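Flagellar basal body protein (Helicobacter pylori, PDB 5NPY) probably serves as a building block of the flagellar hook, the short curved joint that couples the basal body to the flagellar filament. Local coordinates at residues A[207-212]-A[303-308]; A[230-235]-A[350-355]; A[293-298]-A[309-314]. All blocks are in the same frame, centred on the assembly; numbering follows the deposited sequence.

Overall arrangement
The three contacts lie on the same side of the chain's centre and meet around strand 346-364. Interactions 1 and 2, about 12 Å apart centre to centre, are stitched together at I352, whose backbone probably bonds V208 through its O and L308 through its N. Interaction 3 lies about 14 Å from interaction 1, centre to centre: L308, the last residue of interaction 1, begins the strand that L309 continues, and K298 NZ reaches the carbonyls of A303 and K304. Between interactions 2 and 3, centres about 15 Å apart, L309 packs on V350 and A351. The bound tris-hydroxymethyl-methyl-ammonium lies about 9 Å from the side chains of F212 and A231 and about 13 Å from that of L296.

Interaction 1: A[207-212]-A[303-308]; sequences GVQDFF and AKSPPL
Q209 and L308 carry most of this contact, with S305 at its margin. The Q209 side chain lies against the irregular backbone of 305-307: its CG comes within 3.2 Å of S305 OG, and its CB and amide lie along P306 O and P307 CA. CG sits between the backbone N and carbonyl carbon (chi1 67°) and the chain then bends at chi2 (-96°), which lays the amide alongside the proline backbone. No direct hydrogen bond crosses the contact. One water donates to Q209 OE1 and accepts from L308 N, while another accepts from Q209 NE2 and donates to S305 O, so both ends of the amide are held and its rotation is probably fixed. L308 supplies the apolar part, against CA and CB of Q209. Its CD1 also meets F212 CB, near the plane of that ring at its edge, while L308 CB is 4.0 Å from V208 CG1, the two side chains crossing at about a right angle. The short helix, through Q209 and F212, thus sits against the end of the loop and the start of strand 308-313, with V208 packed on I352 and I354, and L296 and K298 against L308.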
ATOM      1  N   GLY A 207     -20.939  12.172 -11.230  1.00 34.16           N
ATOM      2  CA  GLY A 207     -21.703  13.385 -11.092  1.00 39.53           C
ATOM      3  C   GLY A 207     -21.077  14.222  -9.998  1.00 37.21           C
ATOM      4  O   GLY A 207     -20.629  13.700  -8.968  1.00 26.22           O
ATOM      5  N   VAL A 208     -21.014  15.530 -10.230  1.00 29.19           N
ATOM      6  CA  VAL A 208     -20.334  16.392  -9.291  1.00 29.60           C
ATOM      7  C   VAL A 208     -21.087  16.475  -7.961  1.00 32.47           C
ATOM      8  O   VAL A 208     -20.491  16.854  -6.947  1.00 27.20           O
ATOM      9  CB  VAL A 208     -20.116  17.756  -9.977  1.00 29.93           C
ATOM     10  CG1 VAL A 208     -21.364  18.648  -9.859  1.00 26.26           C
ATOM     11  CG2 VAL A 208     -18.852  18.409  -9.449  1.00 28.33           C
ATOM     12  N   GLN A 209     -22.371  16.080  -7.928  1.00 29.77           N
ATOM     13  CA  GLN A 209     -23.122  16.044  -6.671  1.00 25.42           C
ATOM     14  C   GLN A 209     -22.456  15.150  -5.640  1.00 27.42           C
ATOM     15  O   GLN A 209     -22.672  15.347  -4.438  1.00 30.51           O
ATOM     16  CB  GLN A 209     -24.567  15.568  -6.897  1.00 21.91           C
ATOM     17  CG  GLN A 209     -24.689  14.100  -7.336  1.00 24.53           C
ATOM     18  CD  GLN A 209     -24.799  13.934  -8.848  1.00 27.85           C
ATOM     19  OE1 GLN A 209     -24.311  14.759  -9.631  1.00 23.89           O
ATOM     20  NE2 GLN A 209     -25.457  12.874  -9.260  1.00 30.41           N
ATOM     21  N   ASP A 210     -21.641  14.187  -6.092  1.00 27.01           N
ATOM     22  CA  ASP A 210     -20.894  13.312  -5.190  1.00 27.30           C
ATOM     23  C   ASP A 210     -19.917  14.081  -4.310  1.00 27.35           C
ATOM     24  O   ASP A 210     -19.575  13.611  -3.216  1.00 26.75           O
ATOM     25  CB  ASP A 210     -20.120  12.268  -5.992  1.00 43.86           C
ATOM     26  CG  ASP A 210     -20.957  11.053  -6.344  1.00 60.18           C
ATOM     27  OD1 ASP A 210     -20.482   9.925  -6.059  1.00 64.60           O
ATOM     28  OD2 ASP A 210     -22.066  11.218  -6.907  1.00 57.09           O
ATOM     29  N   PHE A 211     -19.432  15.234  -4.784  1.00 24.80           N
ATOM     30  CA  PHE A 211     -18.454  16.061  -4.087  1.00 23.26           C
ATOM     31  C   PHE A 211     -19.020  17.389  -3.608  1.00 33.72           C
ATOM     32  O   PHE A 211     -18.658  17.839  -2.520  1.00 27.35           O
ATOM     33  CB  PHE A 211     -17.259  16.333  -5.001  1.00 26.05           C
ATOM     34  CG  PHE A 211     -16.108  17.027  -4.316  1.00 24.39           C
ATOM     35  CD1 PHE A 211     -15.542  16.500  -3.166  1.00 23.97           C
ATOM     36  CD2 PHE A 211     -15.576  18.190  -4.840  1.00 16.14           C
ATOM     37  CE1 PHE A 211     -14.471  17.132  -2.544  1.00 29.74           C
ATOM     38  CE2 PHE A 211     -14.513  18.823  -4.221  1.00 18.60           C
ATOM     39  CZ  PHE A 211     -13.951  18.288  -3.079  1.00 24.17           C
ATOM     40  N   PHE A 212     -19.916  18.015  -4.397  1.00 29.04           N
ATOM     41  CA  PHE A 212     -20.457  19.340  -4.100  1.00 32.22           C
ATOM     42  C   PHE A 212     -21.599  19.321  -3.079  1.00 32.88           C
ATOM     43  O   PHE A 212     -21.896  20.369  -2.502  1.00 28.93           O
ATOM     44  CB  PHE A 212     -20.961  20.033  -5.386  1.00 32.13           C
ATOM     45  CG  PHE A 212     -19.859  20.589  -6.273  1.00 23.03           C
ATOM     46  CD1 PHE A 212     -18.540  20.606  -5.853  1.00 14.90           C
ATOM     47  CD2 PHE A 212     -20.151  21.083  -7.539  1.00 22.36           C
ATOM     48  CE1 PHE A 212     -17.523  21.109  -6.687  1.00 29.76           C
ATOM     49  CE2 PHE A 212     -19.150  21.590  -8.368  1.00 15.19           C
ATOM     50  CZ  PHE A 212     -17.830  21.599  -7.938  1.00 24.29           C
ATOM     51  N   ALA A 303     -35.116  16.670  -5.244  1.00 44.71           N
ATOM     52  CA  ALA A 303     -34.266  15.507  -5.056  1.00 40.83           C
ATOM     53  C   ALA A 303     -33.159  15.816  -4.060  1.00 37.28           C
ATOM     54  O   ALA A 303     -32.620  16.926  -4.029  1.00 40.10           O
ATOM     55  CB  ALA A 303     -33.651  15.049  -6.377  1.00 36.96           C
ATOM     56  N   LYS A 304     -32.825  14.813  -3.249  1.00 39.02           N
ATOM     57  CA  LYS A 304     -31.712  14.898  -2.318  1.00 39.99           C
ATOM     58  C   LYS A 304     -30.415  15.137  -3.087  1.00 38.54           C
ATOM     59  O   LYS A 304     -29.868  16.243  -3.044  1.00 44.14           O
ATOM     60  CB  LYS A 304     -31.640  13.634  -1.458  1.00 39.89           C
ATOM     61  CG  LYS A 304     -30.404  13.569  -0.576  1.00 55.32           C
ATOM     62  CD  LYS A 304     -30.531  12.552   0.550  1.00 56.46           C
ATOM     63  CE  LYS A 304     -31.462  13.056   1.626  1.00 70.31           C
ATOM     64  NZ  LYS A 304     -31.044  14.413   2.088  1.00 79.20           N
ATOM     65  N   SER A 305     -29.932  14.142  -3.834  1.00 35.70           N
ATOM     66  CA  SER A 305     -28.677  14.259  -4.574  1.00 39.19           C
ATOM     67  C   SER A 305     -28.894  14.058  -6.073  1.00 36.28           C
ATOM     68  O   SER A 305     -28.510  13.017  -6.624  1.00 38.44           O
ATOM     69  CB  SER A 305     -27.647  13.264  -4.049  1.00 45.97           C
ATOM     70  OG  SER A 305     -26.427  13.394  -4.763  1.00 57.52           O
ATOM     71  N   PRO A 306     -29.459  15.039  -6.772  1.00 33.44           N
ATOM     72  CA  PRO A 306     -29.648  14.906  -8.228  1.00 35.70           C
ATOM     73  C   PRO A 306     -28.423  15.384  -8.988  1.00 35.64           C
ATOM     74  O   PRO A 306     -27.497  15.958  -8.396  1.00 30.37           O
ATOM     75  CB  PRO A 306     -30.851  15.820  -8.502  1.00 27.97           C
ATOM     76  CG  PRO A 306     -30.646  16.953  -7.501  1.00 25.52           C
ATOM     77  CD  PRO A 306     -29.997  16.319  -6.267  1.00 34.81           C
ATOM     78  N   PRO A 307     -28.378  15.168 -10.302  1.00 29.82           N
ATOM     79  CA  PRO A 307     -27.340  15.817 -11.112  1.00 28.18           C
ATOM     80  C   PRO A 307     -27.430  17.325 -10.960  1.00 38.73           C
ATOM     81  O   PRO A 307     -28.516  17.890 -10.848  1.00 42.52           O
ATOM     82  CB  PRO A 307     -27.667  15.373 -12.542  1.00 35.55           C
ATOM     83  CG  PRO A 307     -28.436  14.078 -12.378  1.00 35.64           C
ATOM     84  CD  PRO A 307     -29.186  14.203 -11.072  1.00 30.45           C
ATOM     85  N   LEU A 308     -26.276  17.974 -10.931  1.00 38.41           N
ATOM     86  CA  LEU A 308     -26.206  19.403 -10.696  1.00 37.18           C
ATOM     87  C   LEU A 308     -25.893  20.134 -11.995  1.00 36.20           C
ATOM     88  O   LEU A 308     -25.247  19.588 -12.894  1.00 35.26           O
ATOM     89  CB  LEU A 308     -25.156  19.733  -9.619  1.00 23.62           C
ATOM     90  CG  LEU A 308     -25.378  19.045  -8.267  1.00 18.86           C
ATOM     91  CD1 LEU A 308     -24.353  19.514  -7.285  1.00 18.23           C
ATOM     92  CD2 LEU A 308     -26.794  19.286  -7.719  1.00 16.60           C
TER
HETATM   93  O   HOH W   1     -23.944  16.342 -11.973  1.00 28.67           O
HETATM   94  O   HOH W   2     -27.418  11.215  -8.230  1.00 30.11           O

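Interaction 2: A[230-235]-A[350-355]; sequences NALAND and VAIKIP
L232 sets its CD2 methyl against K353 O, 3.4 Å away, and against the I352 side chain. CG stands anti to the carbonyl carbon (chi1 -68°), which brings CD2 nearer to K353 O than CB is. Next to it, A233 and K353 form a single antiparallel hydrogen-bonded pair: A233 N donates to K353 O at 2.9 Å, and K353 N returns the bond to A233 O at 2.8 Å. At one end P355 CD lies 3.2 Å from A231 O, which is hydrogen-bonded by Q227 NE2. At the other, the extended K353 side chain runs beside the backbone of N234 and D235; its NZ makes a long bond, 3.3 Å, to D235 O from above the carbonyl plane, shares a water with that same oxygen, and is bonded more strongly by N237 OD1. The D235 carboxylate, with OD2 4.5 Å from K353 NZ, falls beyond a salt bridge but may still favour the charged amine. V350 CG2 meets N234 CB, while the N234 amide turns off to E238 and K331. This is an isolated beta bridge, in which an otherwise irregular loop borrows one pair of bonds from strand 346-364, itself interrupted here around I352.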
ATOM      1  N   ASN A 230     -11.368  23.406 -15.408  1.00 14.09           N
ATOM      2  CA  ASN A 230     -10.711  22.381 -16.227  1.00 26.50           C
ATOM      3  C   ASN A 230     -10.691  21.010 -15.556  1.00 34.84           C
ATOM      4  O   ASN A 230     -10.396  20.016 -16.236  1.00 33.59           O
ATOM      5  CB  ASN A 230      -9.267  22.786 -16.556  1.00 13.98           C
ATOM      6  CG  ASN A 230      -8.665  21.956 -17.697  1.00 25.54           C
ATOM      7  OD1 ASN A 230      -9.213  21.942 -18.820  1.00 25.67           O
ATOM      8  ND2 ASN A 230      -7.545  21.308 -17.447  1.00 14.24           N
ATOM      9  N   ALA A 231     -10.964  20.939 -14.248  1.00 19.25           N
ATOM     10  CA  ALA A 231     -11.091  19.663 -13.530  1.00 18.06           C
ATOM     11  C   ALA A 231     -12.535  19.176 -13.546  1.00 27.44           C
ATOM     12  O   ALA A 231     -13.098  18.767 -12.523  1.00 25.81           O
ATOM     13  CB  ALA A 231     -10.575  19.795 -12.094  1.00 14.48           C
ATOM     14  N   LEU A 232     -13.139  19.221 -14.734  1.00 31.56           N
ATOM     15  CA  LEU A 232     -14.549  18.902 -14.909  1.00 29.97           C
ATOM     16  C   LEU A 232     -14.774  18.213 -16.251  1.00 32.76           C
ATOM     17  O   LEU A 232     -13.898  18.184 -17.120  1.00 42.32           O
ATOM     18  CB  LEU A 232     -15.410  20.162 -14.827  1.00 20.45           C
ATOM     19  CG  LEU A 232     -15.502  20.846 -13.459  1.00 24.09           C
ATOM     20  CD1 LEU A 232     -16.140  22.185 -13.654  1.00 14.51           C
ATOM     21  CD2 LEU A 232     -16.308  19.994 -12.480  1.00 14.48           C
ATOM     22  N   ALA A 233     -15.986  17.683 -16.421  1.00 35.15           N
ATOM     23  CA  ALA A 233     -16.432  17.135 -17.694  1.00 26.14           C
ATOM     24  C   ALA A 233     -17.937  17.332 -17.780  1.00 31.48           C
ATOM     25  O   ALA A 233     -18.617  17.450 -16.755  1.00 25.30           O
ATOM     26  CB  ALA A 233     -16.055  15.645 -17.839  1.00 16.50           C
ATOM     27  N   ASN A 234     -18.465  17.350 -19.015  1.00 30.92           N
ATOM     28  CA  ASN A 234     -19.901  17.514 -19.201  1.00 25.89           C
ATOM     29  C   ASN A 234     -20.623  16.165 -19.123  1.00 24.79           C
ATOM     30  O   ASN A 234     -20.035  15.126 -18.829  1.00 26.33           O
ATOM     31  CB  ASN A 234     -20.226  18.237 -20.513  1.00 29.55           C
ATOM     32  CG  ASN A 234     -19.765  17.486 -21.764  1.00 28.49           C
ATOM     33  OD1 ASN A 234     -19.657  16.257 -21.792  1.00 23.91           O
ATOM     34  ND2 ASN A 234     -19.505  18.248 -22.822  1.00 27.30           N
ATOM     35  N   ASP A 235     -21.922  16.191 -19.421  1.00 28.54           N
ATOM     36  CA  ASP A 235     -22.794  15.036 -19.242  1.00 41.96           C
ATOM     37  C   ASP A 235     -22.449  13.886 -20.186  1.00 38.01           C
ATOM     38  O   ASP A 235     -22.727  12.722 -19.875  1.00 38.50           O
ATOM     39  CB  ASP A 235     -24.243  15.465 -19.455  1.00 53.85           C
ATOM     40  CG  ASP A 235     -25.213  14.484 -18.889  1.00 60.57           C
ATOM     41  OD1 ASP A 235     -26.221  14.176 -19.568  1.00 69.03           O
ATOM     42  OD2 ASP A 235     -24.951  14.025 -17.757  1.00 54.46           O
ATOM     43  N   VAL A 350     -25.635  21.827 -19.172  1.00 26.79           N
ATOM     44  CA  VAL A 350     -25.850  20.389 -19.035  1.00 31.95           C
ATOM     45  C   VAL A 350     -25.288  19.999 -17.675  1.00 39.63           C
ATOM     46  O   VAL A 350     -24.638  20.818 -17.015  1.00 38.56           O
ATOM     47  CB  VAL A 350     -25.194  19.578 -20.176  1.00 29.52           C
ATOM     48  CG1 VAL A 350     -25.739  20.017 -21.546  1.00 30.60           C
ATOM     49  CG2 VAL A 350     -23.689  19.726 -20.134  1.00 21.58           C
ATOM     50  N   ALA A 351     -25.536  18.763 -17.242  1.00 33.80           N
ATOM     51  CA  ALA A 351     -25.061  18.324 -15.937  1.00 30.57           C
ATOM     52  C   ALA A 351     -23.546  18.155 -15.944  1.00 33.70           C
ATOM     53  O   ALA A 351     -22.933  17.840 -16.971  1.00 35.31           O
ATOM     54  CB  ALA A 351     -25.739  17.016 -15.521  1.00 35.07           C
ATOM     55  N   ILE A 352     -22.957  18.348 -14.768  1.00 25.75           N
ATOM     56  CA  ILE A 352     -21.520  18.502 -14.579  1.00 25.34           C
ATOM     57  C   ILE A 352     -20.979  17.264 -13.880  1.00 29.62           C
ATOM     58  O   ILE A 352     -21.610  16.750 -12.946  1.00 17.06           O
ATOM     59  CB  ILE A 352     -21.220  19.773 -13.754  1.00 32.49           C
ATOM     60  CG1 ILE A 352     -21.653  21.017 -14.517  1.00 37.57           C
ATOM     61  CG2 ILE A 352     -19.765  19.860 -13.369  1.00 34.97           C
ATOM     62  CD1 ILE A 352     -21.350  20.945 -15.995  1.00 28.54           C
ATOM     63  N   LYS A 353     -19.798  16.797 -14.317  1.00 21.38           N
ATOM     64  CA  LYS A 353     -19.127  15.666 -13.689  1.00 19.38           C
ATOM     65  C   LYS A 353     -17.710  16.054 -13.286  1.00 23.12           C
ATOM     66  O   LYS A 353     -17.136  17.023 -13.790  1.00 14.69           O
ATOM     67  CB  LYS A 353     -19.071  14.438 -14.613  1.00 35.49           C
ATOM     68  CG  LYS A 353     -20.422  13.822 -14.940  1.00 39.31           C
ATOM     69  CD  LYS A 353     -20.271  12.537 -15.737  1.00 33.93           C
ATOM     70  CE  LYS A 353     -21.626  11.970 -16.100  1.00 35.79           C
ATOM     71  NZ  LYS A 353     -21.525  11.092 -17.275  1.00 34.47           N
ATOM     72  N   ILE A 354     -17.139  15.242 -12.401  1.00 29.21           N
ATOM     73  CA  ILE A 354     -15.842  15.495 -11.779  1.00 21.94           C
ATOM     74  C   ILE A 354     -14.976  14.245 -11.924  1.00 21.39           C
ATOM     75  O   ILE A 354     -15.476  13.121 -11.784  1.00 31.81           O
ATOM     76  CB  ILE A 354     -16.019  15.891 -10.302  1.00 29.27           C
ATOM     77  CG1 ILE A 354     -14.707  16.414  -9.689  1.00 23.55           C
ATOM     78  CG2 ILE A 354     -16.609  14.711  -9.482  1.00 14.53           C
ATOM     79  CD1 ILE A 354     -14.898  17.029  -8.287  1.00 26.61           C
ATOM     80  N   PRO A 355     -13.688  14.386 -12.226  1.00 23.89           N
ATOM     81  CA  PRO A 355     -12.818  13.198 -12.309  1.00 18.09           C
ATOM     82  C   PRO A 355     -12.709  12.493 -10.955  1.00 22.86           C
ATOM     83  O   PRO A 355     -12.661  13.128  -9.899  1.00 18.16           O
ATOM     84  CB  PRO A 355     -11.470  13.767 -12.782  1.00 15.03           C
ATOM     85  CG  PRO A 355     -11.833  15.086 -13.490  1.00 14.98           C
ATOM     86  CD  PRO A 355     -13.031  15.620 -12.696  1.00 16.92           C
TER
HETATM   87  O   HOH W   3     -27.529  16.998 -19.071  1.00 32.23           O
HETATM   88  O   HOH W   4     -24.189  10.948 -17.907  1.00 36.01           O

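Interaction 3: A[293-298]-A[309-314]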
ATOM      1  N   ASP A 293     -25.452  36.354 -12.577  1.00 43.99           N
ATOM      2  CA  ASP A 293     -24.999  35.434 -11.547  1.00 35.39           C
ATOM      3  C   ASP A 293     -24.688  34.079 -12.163  1.00 34.49           C
ATOM      4  O   ASP A 293     -25.478  33.559 -12.958  1.00 41.50           O
ATOM      5  CB  ASP A 293     -26.062  35.258 -10.463  1.00 42.45           C
ATOM      6  CG  ASP A 293     -26.119  36.420  -9.506  1.00 42.62           C
ATOM      7  OD1 ASP A 293     -27.214  36.662  -8.967  1.00 41.73           O
ATOM      8  OD2 ASP A 293     -25.078  37.084  -9.289  1.00 43.92           O
ATOM      9  N   LEU A 294     -23.544  33.508 -11.787  1.00 31.50           N
ATOM     10  CA  LEU A 294     -23.205  32.122 -12.094  1.00 33.96           C
ATOM     11  C   LEU A 294     -23.454  31.264 -10.852  1.00 36.07           C
ATOM     12  O   LEU A 294     -22.699  31.347  -9.871  1.00 36.20           O
ATOM     13  CB  LEU A 294     -21.753  32.007 -12.542  1.00 32.00           C
ATOM     14  CG  LEU A 294     -21.407  30.556 -12.841  1.00 34.46           C
ATOM     15  CD1 LEU A 294     -22.271  30.084 -14.016  1.00 24.23           C
ATOM     16  CD2 LEU A 294     -19.924  30.396 -13.105  1.00 26.99           C
ATOM     17  N   ASN A 295     -24.503  30.435 -10.898  1.00 27.73           N
ATOM     18  CA  ASN A 295     -24.971  29.673  -9.746  1.00 28.61           C
ATOM     19  C   ASN A 295     -24.828  28.170  -9.971  1.00 30.41           C
ATOM     20  O   ASN A 295     -24.919  27.680 -11.101  1.00 21.84           O
ATOM     21  CB  ASN A 295     -26.450  29.981  -9.447  1.00 37.90           C
ATOM     22  CG  ASN A 295     -26.685  31.430  -9.023  1.00 34.75           C
ATOM     23  OD1 ASN A 295     -27.610  32.084  -9.506  1.00 28.42           O
ATOM     24  ND2 ASN A 295     -25.840  31.935  -8.116  1.00 27.02           N
ATOM     25  N   LEU A 296     -24.617  27.443  -8.872  1.00 22.12           N
ATOM     26  CA  LEU A 296     -24.790  25.994  -8.832  1.00 28.88           C
ATOM     27  C   LEU A 296     -26.218  25.656  -8.391  1.00 40.69           C
ATOM     28  O   LEU A 296     -26.657  26.096  -7.319  1.00 37.53           O
ATOM     29  CB  LEU A 296     -23.781  25.365  -7.877  1.00 23.15           C
ATOM     30  CG  LEU A 296     -23.799  23.840  -7.825  1.00 28.87           C
ATOM     31  CD1 LEU A 296     -23.282  23.291  -9.118  1.00 25.79           C
ATOM     32  CD2 LEU A 296     -22.982  23.344  -6.650  1.00 36.09           C
ATOM     33  N   ILE A 297     -26.936  24.868  -9.206  1.00 37.86           N
ATOM     34  CA  ILE A 297     -28.317  24.480  -8.915  1.00 38.51           C
ATOM     35  C   ILE A 297     -28.507  22.970  -9.089  1.00 33.86           C
ATOM     36  O   ILE A 297     -27.746  22.286  -9.778  1.00 28.28           O
ATOM     37  CB  ILE A 297     -29.345  25.235  -9.799  1.00 34.95           C
ATOM     38  CG1 ILE A 297     -29.051  25.009 -11.283  1.00 31.20           C
ATOM     39  CG2 ILE A 297     -29.364  26.718  -9.498  1.00 27.51           C
ATOM     40  CD1 ILE A 297     -30.273  25.009 -12.150  1.00 30.83           C
ATOM     41  N   LYS A 298     -29.556  22.452  -8.462  1.00 37.73           N
ATOM     42  CA  LYS A 298     -29.945  21.063  -8.669  1.00 35.66           C
ATOM     43  C   LYS A 298     -30.886  20.982  -9.856  1.00 39.98           C
ATOM     44  O   LYS A 298     -31.788  21.808 -10.003  1.00 48.66           O
ATOM     45  CB  LYS A 298     -30.634  20.483  -7.438  1.00 27.38           C
ATOM     46  CG  LYS A 298     -29.809  20.427  -6.184  1.00 21.00           C
ATOM     47  CD  LYS A 298     -30.684  19.869  -5.070  1.00 24.46           C
ATOM     48  CE  LYS A 298     -29.896  19.446  -3.855  1.00 29.53           C
ATOM     49  NZ  LYS A 298     -30.810  18.898  -2.797  1.00 34.03           N
ATOM     50  N   LEU A 309     -26.365  21.375 -12.083  1.00 32.14           N
ATOM     51  CA  LEU A 309     -26.145  22.214 -13.248  1.00 33.25           C
ATOM     52  C   LEU A 309     -25.562  23.544 -12.814  1.00 28.18           C
ATOM     53  O   LEU A 309     -25.704  23.958 -11.659  1.00 30.35           O
ATOM     54  CB  LEU A 309     -27.443  22.497 -14.029  1.00 34.76           C
ATOM     55  CG  LEU A 309     -28.431  21.352 -14.208  1.00 40.97           C
ATOM     56  CD1 LEU A 309     -29.735  21.903 -14.738  1.00 39.02           C
ATOM     57  CD2 LEU A 309     -27.849  20.344 -15.177  1.00 46.36           C
ATOM     58  N   LEU A 310     -24.921  24.209 -13.774  1.00 29.85           N
ATOM     59  CA  LEU A 310     -24.593  25.623 -13.691  1.00 28.87           C
ATOM     60  C   LEU A 310     -25.714  26.442 -14.326  1.00 37.22           C
ATOM     61  O   LEU A 310     -26.408  25.985 -15.242  1.00 34.74           O
ATOM     62  CB  LEU A 310     -23.264  25.921 -14.390  1.00 25.61           C
ATOM     63  CG  LEU A 310     -22.036  25.195 -13.843  1.00 35.53           C
ATOM     64  CD1 LEU A 310     -20.809  25.564 -14.675  1.00 44.42           C
ATOM     65  CD2 LEU A 310     -21.796  25.512 -12.369  1.00 26.90           C
ATOM     66  N   GLU A 311     -25.883  27.668 -13.838  1.00 36.69           N
ATOM     67  CA  GLU A 311     -27.010  28.488 -14.250  1.00 38.68           C
ATOM     68  C   GLU A 311     -26.586  29.944 -14.330  1.00 39.63           C
ATOM     69  O   GLU A 311     -26.059  30.493 -13.359  1.00 42.11           O
ATOM     70  CB  GLU A 311     -28.167  28.320 -13.264  1.00 39.87           C
ATOM     71  CG  GLU A 311     -29.254  29.359 -13.386  1.00 44.54           C
ATOM     72  CD  GLU A 311     -30.145  29.396 -12.165  1.00 44.49           C
ATOM     73  OE1 GLU A 311     -29.625  29.688 -11.059  1.00 45.25           O
ATOM     74  OE2 GLU A 311     -31.352  29.105 -12.313  1.00 41.95           O
ATOM     75  N   ILE A 312     -26.819  30.567 -15.480  1.00 39.00           N
ATOM     76  CA  ILE A 312     -26.576  31.992 -15.661  1.00 41.05           C
ATOM     77  C   ILE A 312     -27.911  32.699 -15.486  1.00 44.57           C
ATOM     78  O   ILE A 312     -28.838  32.506 -16.277  1.00 47.97           O
ATOM     79  CB  ILE A 312     -25.951  32.296 -17.025  1.00 42.32           C
ATOM     80  CG1 ILE A 312     -24.757  31.377 -17.262  1.00 41.94           C
ATOM     81  CG2 ILE A 312     -25.494  33.759 -17.094  1.00 37.35           C
ATOM     82  CD1 ILE A 312     -24.099  31.598 -18.602  1.00 48.41           C
ATOM     83  N   ALA A 313     -28.014  33.511 -14.435  1.00 50.11           N
ATOM     84  CA  ALA A 313     -29.276  34.096 -14.016  1.00 42.21           C
ATOM     85  C   ALA A 313     -29.138  35.605 -13.876  1.00 45.53           C
ATOM     86  O   ALA A 313     -28.083  36.121 -13.492  1.00 45.62           O
ATOM     87  CB  ALA A 313     -29.750  33.498 -12.682  1.00 40.64           C
ATOM     88  N   ASN A 314     -30.221  36.308 -14.202  1.00 54.35           N
ATOM     89  CA  ASN A 314     -30.314  37.737 -13.963  1.00 48.78           C
ATOM     90  C   ASN A 314     -31.029  37.946 -12.646  1.00 49.55           C
ATOM     91  O   ASN A 314     -32.185  37.514 -12.515  1.00 50.40           O
ATOM     92  CB  ASN A 314     -31.068  38.425 -15.092  1.00 51.79           C
ATOM     93  CG  ASN A 314     -31.226  39.919 -14.868  1.00 52.96           C
ATOM     94  OD1 ASN A 314     -30.752  40.462 -13.876  1.00 48.17           O
ATOM     95  ND2 ASN A 314     -31.879  40.594 -15.808  1.00 51.80           N
TER
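Strands 293-298 and 309-313 form an antiparallel beta hairpin in the branched sheet that strand 346-364 continues on the far side of strand 308-313. Six backbone hydrogen bonds join them, in reciprocal pairs at D293 with A313, N295 with E311 and I297 with L309. Most are nearly straight, as in D293 N to A313 O and I297 N to L309 O; the bond from E311 N to N295 O is the bent one, at 133°. The non-hydrogen-bonded pairs, L294 with I312 and L296 with L310, add CA-H...O contacts such as I312 CA to D293 O at 3.3 Å.

The two faces differ in character. L294, L296, L310 and I312 share one of them: L294 CD1 lies 4.3 Å from both L310 CB and I312 CG1, and L296 CD1 4.2 Å from L310 CD2. L282 and L286 of helix 279-289 cover L294, L279 of that helix touches L310, and F224 of helix 221-226 meets L296 and L310.

The other face carries D293, N295, I297, L309, E311 and A313. E311 projects with CG anti to its backbone N (chi1 166°) and runs out extended, crossing I297 at about a right angle, so that E311 OE1 comes 3.4 Å from I297 CG2. The amide of N295 and the carboxylate of E311 cross with planes 72° apart; N295 OD1 and E311 OE1, 3.5 Å from each other, are both acceptors and form no bond. Farther along, I297 CG1 rests 4.1 Å from L309 CB.

Chemically, then, one face is wholly aliphatic and packs largely on the helices, while the other mixes polar and apolar side chains. D293 has a long, weak ion pair with K287 and E311 a weak hydrogen bond with S346, so neither carboxylate appears to be gripped by the partner strand of the hairpin.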